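SspB protein (Streptomyces clavuligerus, PDB 6JUF) probably acts as a metal-binding DNA hydrolase (DNase) in SspABCD-SspE, a bacterial anti-phage defence system that senses phosphorothioate-modified DNA. Local coordinates at residues A9-F14 with K125-S130; A15-F20 with A170-C175; R65-T70 with W115-S120; L148-V153 with P164-I169. All coordinates share one frame; numbering follows the deposited sequence.

Interactions 1 and 3 lie deep in the chain and touch each other: Ser120 OG bonds to Ala9 O, and Ser126 OG to Leu117 O. Both rely on backbone carbonyls, met by backbone amides in interaction 1, beside a histidine-tryptophan stack, and by a lysine ammonium in interaction 3. Interactions 2 and 4 are partly buried and share helix 166-180, the first binding a loop to it through a carboxylate, the second packing helix 145-159 against it with aliphatic side chains. Residues 9-14 run straight on into 15-20, so interactions 1 and 2 fix consecutive pieces of one loop; Ser130 OG and Asp172 OD2 join them.

Interaction 1. Residues A9-F14 with K125-S130; sequences AAHSSF and KSWAPS
His11 lies between Lys125 and Trp127, and its side chain can be followed outward from CB, which sits 3.8 Å from Trp127 CZ3. CG is turned beside the backbone N and anti to the carbonyl carbon (chi1 -66°), and this lays the imidazole over the indole. CG stays near Trp127 CZ3, while CD2 settles over the centre of the six-membered ring. The two rings form a face-to-face stack, their centroids 3.9 Å apart and their planes inclined by 29°. Lys125 CB covers the opposite face in a CH-pi contact, and CE1 has Lys125 CB and CD for neighbours. At the tip, NE2 meets a water in the ring plane, which also donates to Lys125 O; Glu347 adds a weak bond to NE2.

Beneath this sandwich the backbones form a single beta bridge between Ala10 and Ser126, just after helix 5-9 ends. Ser126 N donates to Ala9 O (3.0 Å), and His11 N to Ser126 O (2.8 Å), the second bond almost in line with the carbonyl. Ser126 OG accepts from Ala128 N in an ST turn that leads into helix 129-137, and it is also bonded to Leu117 O.

Farther along, Pro129 CG presses over the face of the Phe14 ring, 3.4 Å from Phe14 CZ, and Pro129 CB touches Ala10 CB. Ser130 OG comes to the edge of the same phenyl ring and bonds to Asp172. A water that donates to Ser13 O accepts from Ser130 N, carrying the link between the segments onto the first turn of the helix.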
loop_
_atom_site.group_PDB
_atom_site.type_symbol
_atom_site.label_atom_id
_atom_site.label_comp_id
_atom_site.label_asym_id
_atom_site.label_seq_id
_atom_site.Cartn_x
_atom_site.Cartn_y
_atom_site.Cartn_z
ATOM N N ALA B 9 2.495 -29.845 -4.298
ATOM C CA ALA B 9 2.420 -28.575 -3.599
ATOM C C ALA B 9 1.224 -27.746 -4.074
ATOM O O ALA B 9 0.624 -26.984 -3.288
ATOM C CB ALA B 9 3.704 -27.770 -3.783
ATOM N N ALA B 10 0.939 -27.828 -5.371
ATOM C CA ALA B 10 0.059 -26.826 -5.982
ATOM C C ALA B 10 -1.001 -27.354 -6.944
ATOM O O ALA B 10 -0.797 -28.333 -7.631
ATOM C CB ALA B 10 0.932 -25.783 -6.687
ATOM N N HIS B 11 -2.128 -26.628 -7.005
ATOM C CA HIS B 11 -3.119 -26.877 -8.040
ATOM C C HIS B 11 -2.629 -26.335 -9.365
ATOM O O HIS B 11 -1.779 -25.405 -9.421
ATOM C CB HIS B 11 -4.366 -26.069 -7.699
ATOM C CG HIS B 11 -5.063 -26.517 -6.447
ATOM N ND1 HIS B 11 -5.560 -27.758 -6.284
ATOM C CD2 HIS B 11 -5.316 -25.835 -5.277
ATOM C CE1 HIS B 11 -6.144 -27.842 -5.068
ATOM N NE2 HIS B 11 -6.000 -26.665 -4.458
ATOM N N SER B 12 -3.169 -26.855 -10.457
ATOM C CA SER B 12 -2.825 -26.399 -11.809
ATOM C C SER B 12 -3.633 -25.121 -12.107
ATOM O O SER B 12 -4.731 -25.139 -12.641
ATOM C CB SER B 12 -3.130 -27.497 -12.841
ATOM O OG SER B 12 -2.736 -27.006 -14.093
ATOM N N SER B 13 -3.124 -23.999 -11.643
ATOM C CA SER B 13 -3.755 -22.728 -11.842
ATOM C C SER B 13 -2.708 -21.746 -12.350
ATOM O O SER B 13 -1.760 -21.422 -11.624
ATOM C CB SER B 13 -4.381 -22.235 -10.515
ATOM O OG SER B 13 -4.999 -20.959 -10.692
ATOM N N PHE B 14 -2.892 -21.249 -13.584
ATOM C CA PHE B 14 -1.928 -20.327 -14.224
ATOM C C PHE B 14 -2.657 -19.149 -14.880
ATOM O O PHE B 14 -3.669 -19.342 -15.579
ATOM C CB PHE B 14 -1.104 -21.085 -15.304
ATOM C CG PHE B 14 -0.307 -22.222 -14.723
ATOM C CD1 PHE B 14 1.015 -22.009 -14.263
ATOM C CD2 PHE B 14 -0.894 -23.486 -14.575
ATOM C CE1 PHE B 14 1.700 -23.060 -13.657
ATOM C CE2 PHE B 14 -0.170 -24.521 -14.008
ATOM C CZ PHE B 14 1.100 -24.306 -13.553
ATOM N N LYS B 125 -3.883 -27.095 -0.906
ATOM C CA LYS B 125 -2.699 -26.881 -1.740
ATOM C C LYS B 125 -2.641 -25.403 -2.160
ATOM O O LYS B 125 -3.620 -24.639 -2.027
ATOM C CB LYS B 125 -2.779 -27.770 -2.993
ATOM C CG LYS B 125 -2.432 -29.218 -2.785
ATOM C CD LYS B 125 -2.689 -29.984 -4.094
ATOM C CE LYS B 125 -1.982 -31.331 -4.021
ATOM N NZ LYS B 125 -2.095 -32.062 -5.315
ATOM N N SER B 126 -1.519 -24.974 -2.709
ATOM C CA SER B 126 -1.364 -23.597 -3.215
ATOM C C SER B 126 -2.061 -23.420 -4.578
ATOM O O SER B 126 -2.083 -24.311 -5.409
ATOM C CB SER B 126 0.121 -23.319 -3.365
ATOM O OG SER B 126 0.353 -21.999 -3.902
ATOM N N TRP B 127 -2.614 -22.229 -4.753
ATOM C CA TRP B 127 -3.199 -21.755 -6.022
ATOM C C TRP B 127 -2.207 -21.061 -6.870
ATOM O O TRP B 127 -2.595 -20.550 -7.923
ATOM C CB TRP B 127 -4.422 -20.844 -5.773
ATOM C CG TRP B 127 -5.537 -21.594 -5.140
ATOM C CD1 TRP B 127 -5.917 -21.634 -3.773
ATOM C CD2 TRP B 127 -6.416 -22.535 -5.811
ATOM N NE1 TRP B 127 -6.940 -22.534 -3.595
ATOM C CE2 TRP B 127 -7.276 -23.102 -4.784
ATOM C CE3 TRP B 127 -6.530 -22.997 -7.126
ATOM C CZ2 TRP B 127 -8.218 -24.036 -5.073
ATOM C CZ3 TRP B 127 -7.503 -23.947 -7.394
ATOM C CH2 TRP B 127 -8.315 -24.455 -6.391
ATOM N N ALA B 128 -0.946 -21.003 -6.476
ATOM C CA ALA B 128 0.048 -20.230 -7.249
ATOM C C ALA B 128 1.281 -21.033 -7.638
ATOM O O ALA B 128 2.380 -20.779 -7.113
ATOM C CB ALA B 128 0.422 -18.926 -6.494
ATOM N N PRO B 129 1.108 -22.039 -8.513
ATOM C CA PRO B 129 2.282 -22.912 -8.801
ATOM C C PRO B 129 3.513 -22.160 -9.273
ATOM O O PRO B 129 4.636 -22.548 -8.963
ATOM C CB PRO B 129 1.736 -23.899 -9.852
ATOM C CG PRO B 129 0.410 -23.265 -10.350
ATOM C CD PRO B 129 -0.145 -22.549 -9.126
ATOM N N SER B 130 3.311 -21.125 -10.078
ATOM C CA SER B 130 4.461 -20.355 -10.620
ATOM C C SER B 130 5.251 -19.702 -9.513
ATOM O O SER B 130 6.502 -19.682 -9.535
ATOM C CB SER B 130 4.056 -19.347 -11.695
ATOM O OG SER B 130 3.679 -20.045 -12.867
HETATM O O HOH W 1 -2.175 -30.572 -8.169
HETATM O O HOH W 2 -6.364 -25.354 -1.735
HETATM O O HOH W 3 0.565 -19.863 -11.158
#

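Interaction 2. Residues A15-F20 with A170-C175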
loop_
_atom_site.group_PDB
_atom_site.type_symbol
_atom_site.label_atom_id
_atom_site.label_comp_id
_atom_site.label_asym_id
_atom_site.label_seq_id
_atom_site.Cartn_x
_atom_site.Cartn_y
_atom_site.Cartn_z
ATOM N N ALA B 15 -2.156 -17.947 -14.593
ATOM C CA ALA B 15 -2.544 -16.686 -15.266
ATOM C C ALA B 15 -4.007 -16.318 -15.035
ATOM O O ALA B 15 -4.540 -15.527 -15.776
ATOM C CB ALA B 15 -2.217 -16.744 -16.762
ATOM N N ARG B 16 -4.671 -16.890 -14.033
ATOM C CA ARG B 16 -6.099 -16.520 -13.809
ATOM C C ARG B 16 -6.226 -15.096 -13.245
ATOM O O ARG B 16 -7.344 -14.527 -13.231
ATOM C CB ARG B 16 -6.733 -17.494 -12.809
ATOM C CG ARG B 16 -6.611 -18.955 -13.201
ATOM C CD ARG B 16 -7.820 -19.482 -13.879
ATOM N NE ARG B 16 -7.706 -20.934 -14.150
ATOM C CZ ARG B 16 -8.683 -21.807 -13.887
ATOM N NH1 ARG B 16 -9.858 -21.397 -13.334
ATOM N NH2 ARG B 16 -8.525 -23.103 -14.165
ATOM N N HIS B 17 -5.117 -14.480 -12.790
ATOM C CA HIS B 17 -5.107 -13.083 -12.359
ATOM C C HIS B 17 -5.026 -12.152 -13.546
ATOM O O HIS B 17 -5.116 -10.919 -13.399
ATOM C CB HIS B 17 -3.862 -12.845 -11.485
ATOM C CG HIS B 17 -2.627 -13.544 -12.036
ATOM N ND1 HIS B 17 -1.966 -13.079 -13.140
ATOM C CD2 HIS B 17 -1.978 -14.721 -11.647
ATOM C CE1 HIS B 17 -0.913 -13.945 -13.399
ATOM N NE2 HIS B 17 -0.954 -14.921 -12.474
ATOM N N GLU B 18 -4.842 -12.709 -14.738
ATOM C CA GLU B 18 -4.701 -11.926 -16.015
ATOM C C GLU B 18 -3.677 -10.826 -15.930
ATOM O O GLU B 18 -3.828 -9.754 -16.540
ATOM C CB GLU B 18 -6.098 -11.378 -16.493
ATOM C CG GLU B 18 -7.025 -12.551 -16.788
ATOM C CD GLU B 18 -8.443 -12.146 -17.112
ATOM O OE1 GLU B 18 -8.539 -11.471 -18.147
ATOM O OE2 GLU B 18 -9.422 -12.569 -16.454
ATOM N N THR B 19 -2.589 -11.121 -15.236
ATOM C CA THR B 19 -1.448 -10.205 -14.981
ATOM C C THR B 19 -1.741 -9.078 -14.015
ATOM O O THR B 19 -0.880 -8.201 -13.829
ATOM C CB THR B 19 -0.717 -9.607 -16.251
ATOM O OG1 THR B 19 -1.442 -8.515 -16.840
ATOM C CG2 THR B 19 -0.465 -10.698 -17.323
ATOM N N PHE B 20 -2.918 -9.044 -13.391
ATOM C CA PHE B 20 -3.151 -8.094 -12.281
ATOM C C PHE B 20 -2.517 -8.623 -10.978
ATOM O O PHE B 20 -2.881 -9.702 -10.537
ATOM C CB PHE B 20 -4.649 -8.001 -12.016
ATOM C CG PHE B 20 -5.414 -7.237 -13.104
ATOM C CD1 PHE B 20 -5.138 -5.895 -13.352
ATOM C CD2 PHE B 20 -6.394 -7.887 -13.855
ATOM C CE1 PHE B 20 -5.860 -5.160 -14.316
ATOM C CE2 PHE B 20 -7.133 -7.171 -14.808
ATOM C CZ PHE B 20 -6.837 -5.823 -15.044
ATOM N N ALA B 170 4.369 -17.314 -18.779
ATOM C CA ALA B 170 5.056 -16.000 -18.944
ATOM C C ALA B 170 4.234 -14.890 -18.285
ATOM O O ALA B 170 4.810 -13.940 -17.750
ATOM C CB ALA B 170 5.245 -15.658 -20.433
ATOM N N LYS B 171 2.903 -14.992 -18.330
ATOM C CA LYS B 171 2.048 -13.987 -17.672
ATOM C C LYS B 171 2.198 -14.109 -16.134
ATOM O O LYS B 171 2.203 -13.034 -15.439
ATOM C CB LYS B 171 0.592 -14.204 -18.091
ATOM C CG LYS B 171 0.337 -13.703 -19.518
ATOM C CD LYS B 171 -0.972 -14.248 -20.059
ATOM C CE LYS B 171 -1.178 -13.772 -21.498
ATOM N NZ LYS B 171 -2.251 -14.527 -22.161
ATOM N N ASP B 172 2.346 -15.336 -15.609
ATOM C CA ASP B 172 2.621 -15.499 -14.149
ATOM C C ASP B 172 3.947 -14.809 -13.804
ATOM O O ASP B 172 4.061 -14.134 -12.766
ATOM C CB ASP B 172 2.714 -16.968 -13.733
ATOM C CG ASP B 172 1.378 -17.641 -13.615
ATOM O OD1 ASP B 172 0.342 -16.930 -13.629
ATOM O OD2 ASP B 172 1.375 -18.877 -13.481
ATOM N N VAL B 173 4.954 -14.978 -14.647
ATOM C CA VAL B 173 6.257 -14.394 -14.347
ATOM C C VAL B 173 6.191 -12.912 -14.366
ATOM O O VAL B 173 6.773 -12.236 -13.513
ATOM C CB VAL B 173 7.327 -14.968 -15.296
ATOM C CG1 VAL B 173 8.648 -14.236 -15.166
ATOM C CG2 VAL B 173 7.552 -16.435 -14.952
ATOM N N ASP B 174 5.477 -12.368 -15.338
ATOM C CA ASP B 174 5.184 -10.914 -15.354
ATOM C C ASP B 174 4.493 -10.440 -14.088
ATOM O O ASP B 174 4.875 -9.416 -13.497
ATOM C CB ASP B 174 4.305 -10.530 -16.548
ATOM C CG ASP B 174 5.083 -10.492 -17.841
ATOM O OD1 ASP B 174 6.330 -10.433 -17.794
ATOM O OD2 ASP B 174 4.475 -10.529 -18.915
ATOM N N CYS B 175 3.520 -11.202 -13.617
ATOM C CA CYS B 175 2.766 -10.841 -12.392
ATOM C C CYS B 175 3.640 -10.924 -11.154
ATOM O O CYS B 175 3.546 -10.062 -10.256
ATOM C CB CYS B 175 1.580 -11.787 -12.240
ATOM S SG CYS B 175 0.402 -11.114 -10.994
#
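Asp172 OD1 is gripped by two donors from residues 15-20, His17 NE2 at 2.7 Å and Ala15 N at 2.9 Å. They approach from opposite faces of the carboxylate plane: the amide on the syn side, the imidazole on the anti side and 29° out of that plane. Neither bond is straight, with N-H...O angles near 135°. OD2 is held from outside the two segments, so both oxygens of this buried group have protein partners.

Both faces and both nitrogens of the His17 ring have partners. Its CG stands between the backbone N and the carbonyl carbon (chi1 41°), folding the imidazole back so that ND1 accepts from Thr19 N close to the ring plane. Cys175 SG lies over one face, 3.9 Å from the ring centroid, and Ala15 CA over the opposite one. With ND1 accepting and NE2 donating, the two bonds hold the ring's rotation.

Nearer the surface, Thr19 CG2 rests 3.7 Å from Lys171 CB, whose extended chain then leads away from the loop. Thr19 OG1 donates to Glu18 O, and Lys178, farther along helix 166-180, bonds to Thr19 O.

The loop itself is a type I turn, Ala15 to Glu18, overlapping a type I' turn, His17 to Phe20, and the His-carboxylate pair holds this double turn against helix 166-180. Glu18, a magnesium-binding residue though without metal here, starts its side chain away from the helix.

Interaction 3. Residues R65-T70 with W115-S120; sequences RAFKLT and WWLLSS
Two bends in the Lys68 chain, at chi2 (-55°) and chi4 (-57°), curl its ammonium back to the end of helix 107-118. There NZ donates to Trp116 O at 2.7 Å, nearly straight onto the carbonyl, and to Ser119 O at 2.9 Å, tilted from the carbonyl plane. A water accepts from NZ as a third partner and donates to Ala66 O and Leu117 O, tying the two helix ends together.

Lys68 is the C-prime residue of a Schellman motif closing helix 57-66. Its positive phi turns the chain there, and its CB points at the other helix end.

Apolar groups flank the polar centre. Leu117 CG, anti to its own amide nitrogen (chi1 178°), sends CD1 to within 3.6 Å of Ala66 CB, while Leu117 CB meets Phe67 CE1 at 3.8 Å. Leu69 CD2 lies at the indole edge of Trp116, 4.3 Å from CZ3; the indole NE1 bonds to Tyr236. Two carbonyl oxygens also meet carbon: Leu117 CA makes a nearly straight CA-H...O contact with Ala66 O, and Trp116 CB lies against Phe67 O.

An ammonium bonded to carbonyls at the C-terminal end of a helix would probably remain charged, offsetting the partial negative charge of that terminus.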
loop_
_atom_site.group_PDB
_atom_site.type_symbol
_atom_site.label_atom_id
_atom_site.label_comp_id
_atom_site.label_asym_id
_atom_site.label_seq_id
_atom_site.Cartn_x
_atom_site.Cartn_y
_atom_site.Cartn_z
ATOM N N ARG B 65 -8.977 -16.535 -3.083
ATOM C CA ARG B 65 -8.751 -17.981 -2.937
ATOM C C ARG B 65 -7.246 -18.235 -2.702
ATOM O O ARG B 65 -6.852 -19.022 -1.855
ATOM C CB ARG B 65 -9.253 -18.648 -4.212
ATOM C CG ARG B 65 -9.518 -20.156 -4.274
ATOM C CD ARG B 65 -10.331 -20.413 -5.559
ATOM N NE ARG B 65 -9.610 -20.389 -6.900
ATOM C CZ ARG B 65 -10.056 -19.848 -8.065
ATOM N NH1 ARG B 65 -11.215 -19.178 -8.131
ATOM N NH2 ARG B 65 -9.337 -19.919 -9.163
ATOM N N ALA B 66 -6.431 -17.539 -3.494
ATOM C CA ALA B 66 -4.945 -17.831 -3.502
ATOM C C ALA B 66 -4.314 -17.444 -2.182
ATOM O O ALA B 66 -3.368 -18.062 -1.693
ATOM C CB ALA B 66 -4.284 -17.051 -4.660
ATOM N N PHE B 67 -4.836 -16.380 -1.589
ATOM C CA PHE B 67 -4.295 -15.921 -0.267
ATOM C C PHE B 67 -4.970 -16.693 0.884
ATOM O O PHE B 67 -4.710 -16.399 2.054
ATOM C CB PHE B 67 -4.459 -14.390 -0.061
ATOM C CG PHE B 67 -3.402 -13.584 -0.777
ATOM C CD1 PHE B 67 -2.054 -13.702 -0.406
ATOM C CD2 PHE B 67 -3.747 -12.745 -1.822
ATOM C CE1 PHE B 67 -1.087 -12.954 -1.067
ATOM C CE2 PHE B 67 -2.798 -12.026 -2.503
ATOM C CZ PHE B 67 -1.443 -12.122 -2.151
ATOM N N LYS B 68 -5.787 -17.691 0.565
ATOM C CA LYS B 68 -6.441 -18.539 1.593
ATOM C C LYS B 68 -7.455 -17.753 2.394
ATOM O O LYS B 68 -7.722 -18.040 3.585
ATOM C CB LYS B 68 -5.428 -19.297 2.488
ATOM C CG LYS B 68 -4.275 -19.982 1.749
ATOM C CD LYS B 68 -4.656 -20.959 0.662
ATOM C CE LYS B 68 -3.569 -22.008 0.373
ATOM N NZ LYS B 68 -2.271 -21.388 0.013
ATOM N N LEU B 69 -8.031 -16.736 1.745
ATOM C CA LEU B 69 -9.027 -15.871 2.364
ATOM C C LEU B 69 -10.426 -16.339 2.032
ATOM O O LEU B 69 -11.390 -15.976 2.718
ATOM C CB LEU B 69 -8.830 -14.403 1.914
ATOM C CG LEU B 69 -7.454 -13.818 2.312
ATOM C CD1 LEU B 69 -7.257 -12.497 1.587
ATOM C CD2 LEU B 69 -7.304 -13.527 3.803
ATOM N N THR B 70 -10.556 -17.139 0.967
ATOM C CA THR B 70 -11.808 -17.840 0.687
ATOM C C THR B 70 -11.497 -19.254 0.299
ATOM O O THR B 70 -10.337 -19.569 -0.030
ATOM C CB THR B 70 -12.547 -17.257 -0.519
ATOM O OG1 THR B 70 -11.657 -17.256 -1.676
ATOM C CG2 THR B 70 -13.046 -15.821 -0.240
ATOM N N TRP B 115 3.293 -15.734 2.922
ATOM C CA TRP B 115 3.379 -17.103 3.417
ATOM C C TRP B 115 2.112 -17.894 3.032
ATOM O O TRP B 115 2.185 -19.029 2.540
ATOM C CB TRP B 115 3.563 -17.054 4.945
ATOM C CG TRP B 115 3.616 -18.457 5.551
ATOM C CD1 TRP B 115 2.619 -19.101 6.309
ATOM C CD2 TRP B 115 4.702 -19.456 5.400
ATOM N NE1 TRP B 115 3.011 -20.351 6.666
ATOM C CE2 TRP B 115 4.281 -20.630 6.167
ATOM C CE3 TRP B 115 5.976 -19.444 4.795
ATOM C CZ2 TRP B 115 5.047 -21.787 6.219
ATOM C CZ3 TRP B 115 6.724 -20.625 4.872
ATOM C CH2 TRP B 115 6.245 -21.768 5.567
ATOM N N TRP B 116 0.933 -17.243 3.184
ATOM C CA TRP B 116 -0.311 -17.940 2.846
ATOM C C TRP B 116 -0.462 -18.230 1.383
ATOM O O TRP B 116 -0.947 -19.287 1.008
ATOM C CB TRP B 116 -1.531 -17.189 3.333
ATOM C CG TRP B 116 -1.663 -17.225 4.850
ATOM C CD1 TRP B 116 -0.943 -18.034 5.776
ATOM C CD2 TRP B 116 -2.593 -16.435 5.667
ATOM N NE1 TRP B 116 -1.360 -17.767 7.070
ATOM C CE2 TRP B 116 -2.331 -16.806 7.081
ATOM C CE3 TRP B 116 -3.538 -15.454 5.398
ATOM C CZ2 TRP B 116 -3.057 -16.225 8.147
ATOM C CZ3 TRP B 116 -4.259 -14.900 6.456
ATOM C CH2 TRP B 116 -4.002 -15.240 7.819
ATOM N N LEU B 117 0.090 -17.335 0.544
ATOM C CA LEU B 117 0.004 -17.515 -0.911
ATOM C C LEU B 117 0.801 -18.799 -1.321
ATOM O O LEU B 117 0.378 -19.554 -2.162
ATOM C CB LEU B 117 0.570 -16.295 -1.650
ATOM C CG LEU B 117 0.589 -16.367 -3.189
ATOM C CD1 LEU B 117 -0.837 -16.602 -3.809
ATOM C CD2 LEU B 117 1.206 -15.119 -3.781
ATOM N N LEU B 118 1.937 -18.989 -0.672
ATOM C CA LEU B 118 2.858 -20.103 -0.987
ATOM C C LEU B 118 2.431 -21.399 -0.290
ATOM O O LEU B 118 2.849 -22.493 -0.634
ATOM C CB LEU B 118 4.291 -19.718 -0.604
ATOM C CG LEU B 118 4.965 -18.618 -1.403
ATOM C CD1 LEU B 118 6.276 -18.259 -0.738
ATOM C CD2 LEU B 118 5.160 -19.024 -2.871
ATOM N N SER B 119 1.563 -21.242 0.708
ATOM C CA SER B 119 1.249 -22.348 1.639
ATOM C C SER B 119 0.603 -23.558 0.974
ATOM O O SER B 119 -0.232 -23.396 0.104
ATOM C CB SER B 119 0.320 -21.840 2.760
ATOM O OG SER B 119 0.072 -22.832 3.717
ATOM N N SER B 120 0.993 -24.754 1.425
ATOM C CA SER B 120 0.393 -25.980 0.930
ATOM C C SER B 120 0.418 -26.976 2.087
ATOM O O SER B 120 1.414 -27.097 2.819
ATOM C CB SER B 120 1.209 -26.506 -0.241
ATOM O OG SER B 120 0.652 -27.690 -0.719
HETATM O O HOH W 4 -2.258 -20.228 -2.633
#

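Interaction 4. Residues L148-V153 with P164-I169; sequences LTQVIV and PVEASI
Residues 148-153 are helical throughout, whereas 164-169 enter helix 166-180 through Val165 at its N-cap position. The backbones come nearest at Thr149 and Ile169, with CA atoms 6.1 Å apart, and at Val153 and Glu166, 6.7 Å apart. One turn of each helix thus faces the other.

Ile169 is the centre of the packing. Its CG2, anti to the backbone N, reaches Ile152 CG2 at 3.6 Å and lies equally close to Ile152 CB, as the two isoleucine side chains slide past each other in opposite directions. The other branch begins at CG1, beside the backbone N (chi1 -69°), and runs out extended, so that CD1 touches Val153 CG2 at 3.9 Å; these two side chains cross at about a right angle. Thr149 CG2 adds a looser contact, 4.0 Å from Ile169 CG2.

The pair is a helical hairpin: helix 145-159 is followed directly in the chain by helix 166-180, with a short connection between them. Phe14, from the N-terminal loop, packs on Ile169, and helix 129-137 lies against Ile152 through Ser130 and Val133.

Toward solvent the contact becomes mixed in character. The methylene CG of Glu166 meets Thr149 CG2 at 4.0 Å and approaches Val153 CG2 more loosely. Beyond CG the glutamate chain stays extended and brings its carboxylate near the end of Gln150, the two side chains crossing at a slant. Thr149 turns its hydroxyl back into its own helix, where OG1 bonds to Leu145 O, and this leaves its methyl group facing Glu166 and Ile169.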
loop_
_atom_site.group_PDB
_atom_site.type_symbol
_atom_site.label_atom_id
_atom_site.label_comp_id
_atom_site.label_asym_id
_atom_site.label_seq_id
_atom_site.Cartn_x
_atom_site.Cartn_y
_atom_site.Cartn_z
ATOM N N LEU B 148 13.216 -17.797 -15.925
ATOM C CA LEU B 148 12.214 -18.246 -14.969
ATOM C C LEU B 148 11.034 -18.952 -15.632
ATOM O O LEU B 148 10.542 -19.983 -15.169
ATOM C CB LEU B 148 11.749 -17.100 -14.081
ATOM C CG LEU B 148 10.756 -17.505 -12.987
ATOM C CD1 LEU B 148 11.341 -18.565 -12.040
ATOM C CD2 LEU B 148 10.352 -16.258 -12.217
ATOM N N THR B 149 10.570 -18.377 -16.741
ATOM C CA THR B 149 9.539 -19.050 -17.506
ATOM C C THR B 149 9.951 -20.501 -17.866
ATOM O O THR B 149 9.164 -21.445 -17.685
ATOM C CB THR B 149 9.191 -18.242 -18.782
ATOM O OG1 THR B 149 8.609 -16.995 -18.371
ATOM C CG2 THR B 149 8.194 -19.040 -19.679
ATOM N N GLN B 150 11.190 -20.670 -18.343
ATOM C CA GLN B 150 11.629 -22.027 -18.770
ATOM C C GLN B 150 11.689 -23.027 -17.608
ATOM O O GLN B 150 11.301 -24.208 -17.748
ATOM C CB GLN B 150 12.948 -21.952 -19.563
ATOM C CG GLN B 150 12.698 -21.394 -20.964
ATOM C CD GLN B 150 11.587 -22.138 -21.729
ATOM O OE1 GLN B 150 10.593 -21.520 -22.206
ATOM N NE2 GLN B 150 11.757 -23.467 -21.881
ATOM N N VAL B 151 12.122 -22.561 -16.433
ATOM C CA VAL B 151 12.118 -23.430 -15.270
ATOM C C VAL B 151 10.707 -23.865 -14.877
ATOM O O VAL B 151 10.469 -25.025 -14.602
ATOM C CB VAL B 151 12.925 -22.832 -14.104
ATOM C CG1 VAL B 151 12.876 -23.756 -12.875
ATOM C CG2 VAL B 151 14.356 -22.735 -14.548
ATOM N N ILE B 152 9.768 -22.920 -14.894
ATOM C CA ILE B 152 8.402 -23.278 -14.567
ATOM C C ILE B 152 7.838 -24.274 -15.605
ATOM O O ILE B 152 7.222 -25.237 -15.223
ATOM C CB ILE B 152 7.487 -22.061 -14.434
ATOM C CG1 ILE B 152 7.979 -21.180 -13.272
ATOM C CG2 ILE B 152 6.066 -22.524 -14.219
ATOM C CD1 ILE B 152 7.514 -19.736 -13.336
ATOM N N VAL B 153 8.107 -24.017 -16.896
ATOM C CA VAL B 153 7.656 -24.920 -17.972
ATOM C C VAL B 153 8.160 -26.352 -17.683
ATOM O O VAL B 153 7.416 -27.290 -17.804
ATOM C CB VAL B 153 8.168 -24.468 -19.339
ATOM C CG1 VAL B 153 8.077 -25.579 -20.416
ATOM C CG2 VAL B 153 7.473 -23.174 -19.750
ATOM N N PRO B 164 -0.856 -25.866 -18.614
ATOM C CA PRO B 164 -0.927 -24.596 -19.330
ATOM C C PRO B 164 0.002 -24.462 -20.543
ATOM O O PRO B 164 0.982 -25.204 -20.722
ATOM C CB PRO B 164 -0.461 -23.587 -18.253
ATOM C CG PRO B 164 0.558 -24.375 -17.508
ATOM C CD PRO B 164 -0.174 -25.695 -17.322
ATOM N N VAL B 165 -0.330 -23.489 -21.366
ATOM C CA VAL B 165 0.578 -23.051 -22.393
ATOM C C VAL B 165 1.630 -22.113 -21.782
ATOM O O VAL B 165 1.428 -21.509 -20.719
ATOM C CB VAL B 165 -0.163 -22.398 -23.601
ATOM C CG1 VAL B 165 -1.068 -23.426 -24.278
ATOM C CG2 VAL B 165 -0.997 -21.197 -23.153
ATOM N N GLU B 166 2.745 -22.010 -22.472
ATOM C CA GLU B 166 3.873 -21.177 -22.099
ATOM C C GLU B 166 3.446 -19.724 -21.876
ATOM O O GLU B 166 3.884 -19.072 -20.939
ATOM C CB GLU B 166 4.966 -21.300 -23.157
ATOM C CG GLU B 166 6.199 -20.449 -22.875
ATOM C CD GLU B 166 7.262 -20.627 -23.922
ATOM O OE1 GLU B 166 8.052 -21.578 -23.808
ATOM O OE2 GLU B 166 7.271 -19.848 -24.874
ATOM N N ALA B 167 2.533 -19.242 -22.700
ATOM C CA ALA B 167 2.079 -17.855 -22.600
ATOM C C ALA B 167 1.474 -17.582 -21.242
ATOM O O ALA B 167 1.638 -16.455 -20.686
ATOM C CB ALA B 167 1.109 -17.485 -23.736
ATOM N N SER B 168 0.746 -18.549 -20.699
ATOM C CA SER B 168 0.199 -18.342 -19.337
ATOM C C SER B 168 1.290 -18.283 -18.278
ATOM O O SER B 168 1.190 -17.511 -17.295
ATOM C CB SER B 168 -0.775 -19.455 -18.972
ATOM O OG SER B 168 -1.824 -19.486 -19.912
ATOM N N ILE B 169 2.290 -19.138 -18.402
ATOM C CA ILE B 169 3.401 -19.126 -17.434
ATOM C C ILE B 169 4.138 -17.784 -17.559
ATOM O O ILE B 169 4.524 -17.175 -16.547
ATOM C CB ILE B 169 4.315 -20.336 -17.665
ATOM C CG1 ILE B 169 3.544 -21.621 -17.264
ATOM C CG2 ILE B 169 5.634 -20.174 -16.872
ATOM C CD1 ILE B 169 4.161 -22.948 -17.730
#